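Local atomic coordinates of head completion protein gp6 (Enterobacteria phage HK97, PDB entry 3JVO), a protein that forms part of the phage head-tail connector, binding the portal protein and gp7 and keeping a central channel open for DNA ejection. Residues 9-20 with 63-72. Residues are numbered along the deposited sequence; the frame is centred on the assembly and turned at random. Where two conformers were deposited one is given.
Sequences ISLSLFKQQIEF and VLLVFADMFE
With CG1 of Ile18 set between its backbone N and carbonyl carbon (chi1 52°) and CG of Phe71 anti to its own N (chi1 -178°), Ile18 CD1 settles over the centre of the Phe71 ring, 3.5 Å from the ring centroid, a CH-pi contact almost along the ring normal. Phe67, one turn earlier, is roughly anti as well. Isoleucine suits position 18 because its second branch, CG2, meets Phe67 and lies 3.8 Å from Ala68 CB, where a small methyl lets the chain of 9-20 come close to helix 63-72. Phenylalanine offers both a face and an edge: Phe67 presents its face to the edge of Phe14, whose CD1 is 3.5 Å from Phe67 CG, while Phe71, one face taken by Ile18, directs its edge at the face of Phe20. The two methyls of Leu64 go to different neighbours, CD2 to Phe14 CD1 (4.0 Å) and to Ile9, CD1 to the side chain of Gln17. Gln17 lays its aliphatic part against Leu64 and Ala68, but its OE1 is hydrogen-bonded to Tyr32 OH and its NE2 to Arg74 O, both of a neighbouring subunit. A Schellman motif with Glu19 at positive phi ends helix 11-17. Helix 26-44 belongs to the same helical core, with Ala33 against Phe14 and Tyr32 against Phe67. The axes of 11-17 and 63-72 cross at -63° with no hydrogen bond between the segments, which implies that apolar and aromatic packing joins them, while the buried amide of Gln17 ties this core to the next member of the ring.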
loop_
_atom_site.group_PDB
_atom_site.type_symbol
_atom_site.label_atom_id
_atom_site.label_comp_id
_atom_site.label_asym_id
_atom_site.label_seq_id
_atom_site.Cartn_x
_atom_site.Cartn_y
_atom_site.Cartn_z
ATOM N N ILE G 9 10.515 -42.484 -19.985
ATOM C CA ILE G 9 11.544 -41.776 -19.232
ATOM C C ILE G 9 11.963 -42.661 -18.090
ATOM O O ILE G 9 11.138 -43.037 -17.259
ATOM C CB ILE G 9 11.015 -40.468 -18.618
ATOM C CG1 ILE G 9 10.489 -39.532 -19.696
ATOM C CG2 ILE G 9 12.113 -39.774 -17.750
ATOM C CD1 ILE G 9 9.677 -38.364 -19.145
ATOM N N SER G 10 13.248 -42.971 -18.013
ATOM C CA SER G 10 13.737 -43.875 -16.966
ATOM C C SER G 10 13.547 -43.289 -15.565
ATOM O O SER G 10 13.475 -42.079 -15.386
ATOM C CB SER G 10 15.207 -44.183 -17.188
ATOM O OG SER G 10 15.971 -43.020 -16.899
ATOM N N LEU G 11 13.468 -44.165 -14.574
ATOM C CA LEU G 11 13.375 -43.756 -13.176
ATOM C C LEU G 11 14.565 -42.890 -12.768
ATOM O O LEU G 11 14.415 -41.918 -12.026
ATOM C CB LEU G 11 13.294 -44.995 -12.270
ATOM C CG LEU G 11 13.165 -44.752 -10.768
ATOM C CD1 LEU G 11 11.941 -43.914 -10.495
ATOM C CD2 LEU G 11 13.075 -46.094 -10.002
ATOM N N SER G 12 15.745 -43.266 -13.250
ATOM C CA SER G 12 16.954 -42.488 -13.070
ATOM C C SER G 12 16.791 -41.040 -13.546
ATOM O O SER G 12 17.197 -40.118 -12.856
ATOM C CB SER G 12 18.107 -43.152 -13.825
ATOM O OG SER G 12 19.292 -42.391 -13.681
ATOM N N LEU G 13 16.194 -40.846 -14.719
ATOM C CA LEU G 13 15.928 -39.500 -15.223
ATOM C C LEU G 13 14.907 -38.732 -14.387
ATOM O O LEU G 13 15.114 -37.552 -14.114
ATOM C CB LEU G 13 15.510 -39.530 -16.684
ATOM C CG LEU G 13 16.623 -39.556 -17.737
ATOM C CD1 LEU G 13 15.985 -39.601 -19.108
ATOM C CD2 LEU G 13 17.509 -38.336 -17.645
ATOM N N PHE G 14 13.821 -39.384 -13.976
ATOM C CA PHE G 14 12.855 -38.731 -13.071
ATOM C C PHE G 14 13.541 -38.217 -11.806
ATOM O O PHE G 14 13.297 -37.094 -11.388
ATOM C CB PHE G 14 11.715 -39.662 -12.676
ATOM C CG PHE G 14 10.665 -39.780 -13.701
ATOM C CD1 PHE G 14 9.842 -38.689 -14.008
ATOM C CD2 PHE G 14 10.483 -40.984 -14.388
ATOM C CE1 PHE G 14 8.862 -38.790 -14.983
ATOM C CE2 PHE G 14 9.497 -41.093 -15.367
ATOM C CZ PHE G 14 8.682 -39.990 -15.668
ATOM N N LYS G 15 14.418 -39.031 -11.226
ATOM C CA LYS G 15 15.137 -38.640 -10.028
ATOM C C LYS G 15 16.075 -37.468 -10.244
ATOM O O LYS G 15 16.237 -36.642 -9.358
ATOM C CB LYS G 15 15.920 -39.812 -9.464
ATOM C CG LYS G 15 15.039 -40.908 -8.840
ATOM C CD LYS G 15 15.932 -41.818 -7.998
ATOM C CE LYS G 15 15.544 -43.258 -8.127
ATOM N NZ LYS G 15 16.510 -44.208 -7.430
ATOM N N GLN G 16 16.709 -37.413 -11.408
ATOM C CA GLN G 16 17.544 -36.267 -11.760
ATOM C C GLN G 16 16.705 -34.994 -11.948
ATOM O O GLN G 16 17.154 -33.916 -11.612
ATOM C CB GLN G 16 18.361 -36.573 -13.016
ATOM C CG GLN G 16 19.456 -37.628 -12.766
ATOM C CD GLN G 16 20.181 -38.025 -14.025
ATOM O OE1 GLN G 16 19.818 -37.618 -15.123
ATOM N NE2 GLN G 16 21.223 -38.814 -13.873
ATOM N N GLN G 17 15.487 -35.128 -12.470
ATOM C CA GLN G 17 14.594 -33.976 -12.623
ATOM C C GLN G 17 14.417 -33.281 -11.276
ATOM O O GLN G 17 14.491 -32.051 -11.176
ATOM C CB GLN G 17 13.227 -34.425 -13.194
ATOM C CG GLN G 17 12.149 -33.332 -13.250
ATOM C CD GLN G 17 12.461 -32.299 -14.312
ATOM O OE1 GLN G 17 13.426 -32.457 -15.068
ATOM N NE2 GLN G 17 11.660 -31.230 -14.370
ATOM N N ILE G 18 14.206 -34.077 -10.232
ATOM C CA ILE G 18 13.995 -33.533 -8.907
ATOM C C ILE G 18 15.263 -33.484 -8.036
ATOM O O ILE G 18 15.169 -33.171 -6.854
ATOM C CB ILE G 18 12.894 -34.290 -8.150
ATOM C CG1 ILE G 18 13.157 -35.812 -8.166
ATOM C CG2 ILE G 18 11.515 -33.896 -8.706
ATOM C CD1 ILE G 18 12.190 -36.618 -7.297
ATOM N N GLU G 19 16.422 -33.792 -8.613
ATOM C CA GLU G 19 17.699 -33.784 -7.881
ATOM C C GLU G 19 17.607 -34.617 -6.611
ATOM O O GLU G 19 17.964 -34.161 -5.537
ATOM C CB GLU G 19 18.143 -32.344 -7.560
ATOM C CG GLU G 19 18.439 -31.512 -8.820
ATOM C CD GLU G 19 18.553 -29.993 -8.568
ATOM O OE1 GLU G 19 18.850 -29.559 -7.416
ATOM O OE2 GLU G 19 18.377 -29.226 -9.550
ATOM N N PHE G 20 17.096 -35.835 -6.753
ATOM C CA PHE G 20 16.852 -36.727 -5.620
ATOM C C PHE G 20 17.754 -37.958 -5.759
ATOM O O PHE G 20 17.569 -38.771 -6.663
ATOM C CB PHE G 20 15.367 -37.135 -5.590
ATOM C CG PHE G 20 14.935 -37.836 -4.311
ATOM C CD1 PHE G 20 14.716 -37.118 -3.143
ATOM C CD2 PHE G 20 14.733 -39.217 -4.292
ATOM C CE1 PHE G 20 14.311 -37.760 -1.963
ATOM C CE2 PHE G 20 14.321 -39.873 -3.119
ATOM C CZ PHE G 20 14.110 -39.137 -1.948
ATOM N N VAL G 63 5.592 -34.063 -18.964
ATOM C CA VAL G 63 5.484 -35.097 -17.938
ATOM C C VAL G 63 6.490 -34.819 -16.803
ATOM O O VAL G 63 6.171 -34.941 -15.625
ATOM C CB VAL G 63 5.726 -36.510 -18.541
ATOM C CG1 VAL G 63 5.879 -37.571 -17.426
ATOM C CG2 VAL G 63 4.593 -36.905 -19.518
ATOM N N LEU G 64 7.706 -34.444 -17.177
ATOM C CA LEU G 64 8.729 -34.098 -16.193
ATOM C C LEU G 64 8.266 -32.949 -15.303
ATOM O O LEU G 64 8.493 -32.973 -14.096
ATOM C CB LEU G 64 10.040 -33.727 -16.872
ATOM C CG LEU G 64 10.901 -34.857 -17.444
ATOM C CD1 LEU G 64 12.126 -34.221 -18.140
ATOM C CD2 LEU G 64 11.375 -35.855 -16.369
ATOM N N LEU G 65 7.587 -31.954 -15.886
ATOM C CA LEU G 65 7.154 -30.795 -15.095
ATOM C C LEU G 65 6.006 -31.158 -14.152
ATOM O O LEU G 65 5.955 -30.733 -12.984
ATOM C CB LEU G 65 6.750 -29.643 -16.007
ATOM C CG LEU G 65 7.862 -28.957 -16.826
ATOM C CD1 LEU G 65 7.227 -28.166 -17.937
ATOM C CD2 LEU G 65 8.667 -28.045 -15.899
ATOM N N VAL G 66 5.085 -31.954 -14.661
ATOM C CA VAL G 66 3.934 -32.375 -13.867
ATOM C C VAL G 66 4.429 -33.288 -12.731
ATOM O O VAL G 66 3.984 -33.165 -11.601
ATOM C CB VAL G 66 2.842 -33.037 -14.763
ATOM C CG1 VAL G 66 1.685 -33.630 -13.901
ATOM C CG2 VAL G 66 2.292 -32.006 -15.720
ATOM N N PHE G 67 5.335 -34.206 -13.058
ATOM C CA PHE G 67 5.924 -35.136 -12.080
ATOM C C PHE G 67 6.628 -34.370 -10.951
ATOM O O PHE G 67 6.415 -34.644 -9.764
ATOM C CB PHE G 67 6.912 -36.100 -12.777
ATOM C CG PHE G 67 7.954 -36.683 -11.837
ATOM C CD1 PHE G 67 7.679 -37.823 -11.092
ATOM C CD2 PHE G 67 9.185 -36.057 -11.666
ATOM C CE1 PHE G 67 8.634 -38.325 -10.192
ATOM C CE2 PHE G 67 10.152 -36.568 -10.784
ATOM C CZ PHE G 67 9.877 -37.698 -10.057
ATOM N N ALA G 68 7.486 -33.419 -11.314
ATOM C CA ALA G 68 8.220 -32.684 -10.287
ATOM C C ALA G 68 7.243 -31.864 -9.421
ATOM O O ALA G 68 7.442 -31.722 -8.232
ATOM C CB ALA G 68 9.312 -31.790 -10.925
ATOM N N ASP G 69 6.169 -31.340 -10.010
ATOM C CA ASP G 69 5.191 -30.616 -9.191
ATOM C C ASP G 69 4.592 -31.520 -8.092
ATOM O O ASP G 69 4.546 -31.126 -6.929
ATOM C CB ASP G 69 4.096 -29.996 -10.047
ATOM C CG ASP G 69 3.131 -29.185 -9.235
ATOM O OD1 ASP G 69 3.550 -28.166 -8.616
ATOM O OD2 ASP G 69 1.945 -29.585 -9.189
HETATM N N MSE G 70 4.176 -32.733 -8.450
HETATM C CA MSE G 70 3.711 -33.744 -7.475
HETATM C C MSE G 70 4.724 -34.037 -6.374
HETATM O O MSE G 70 4.382 -34.206 -5.207
HETATM C CB MSE G 70 3.395 -35.071 -8.173
HETATM C CG MSE G 70 2.249 -35.005 -9.154
HETATM SE SE MSE G 70 0.600 -34.481 -8.263
HETATM C CE MSE G 70 0.395 -35.974 -6.994
ATOM N N PHE G 71 5.982 -34.146 -6.769
ATOM C CA PHE G 71 7.017 -34.430 -5.812
ATOM C C PHE G 71 7.248 -33.294 -4.800
ATOM O O PHE G 71 7.460 -33.539 -3.617
ATOM C CB PHE G 71 8.325 -34.800 -6.498
ATOM C CG PHE G 71 9.405 -35.156 -5.522
ATOM C CD1 PHE G 71 9.486 -36.446 -5.013
ATOM C CD2 PHE G 71 10.296 -34.195 -5.069
ATOM C CE1 PHE G 71 10.481 -36.788 -4.051
ATOM C CE2 PHE G 71 11.308 -34.528 -4.119
ATOM C CZ PHE G 71 11.388 -35.828 -3.622
ATOM N N GLU G 72 7.157 -32.062 -5.280
ATOM C CA GLU G 72 7.419 -30.883 -4.474
ATOM C C GLU G 72 6.214 -30.373 -3.697
ATOM O O GLU G 72 6.375 -29.790 -2.626
ATOM C CB GLU G 72 7.933 -29.754 -5.376
ATOM C CG GLU G 72 9.207 -30.109 -6.162
ATOM C CD GLU G 72 10.445 -30.342 -5.298
ATOM O OE1 GLU G 72 10.472 -29.898 -4.139
ATOM O OE2 GLU G 72 11.427 -30.954 -5.799
#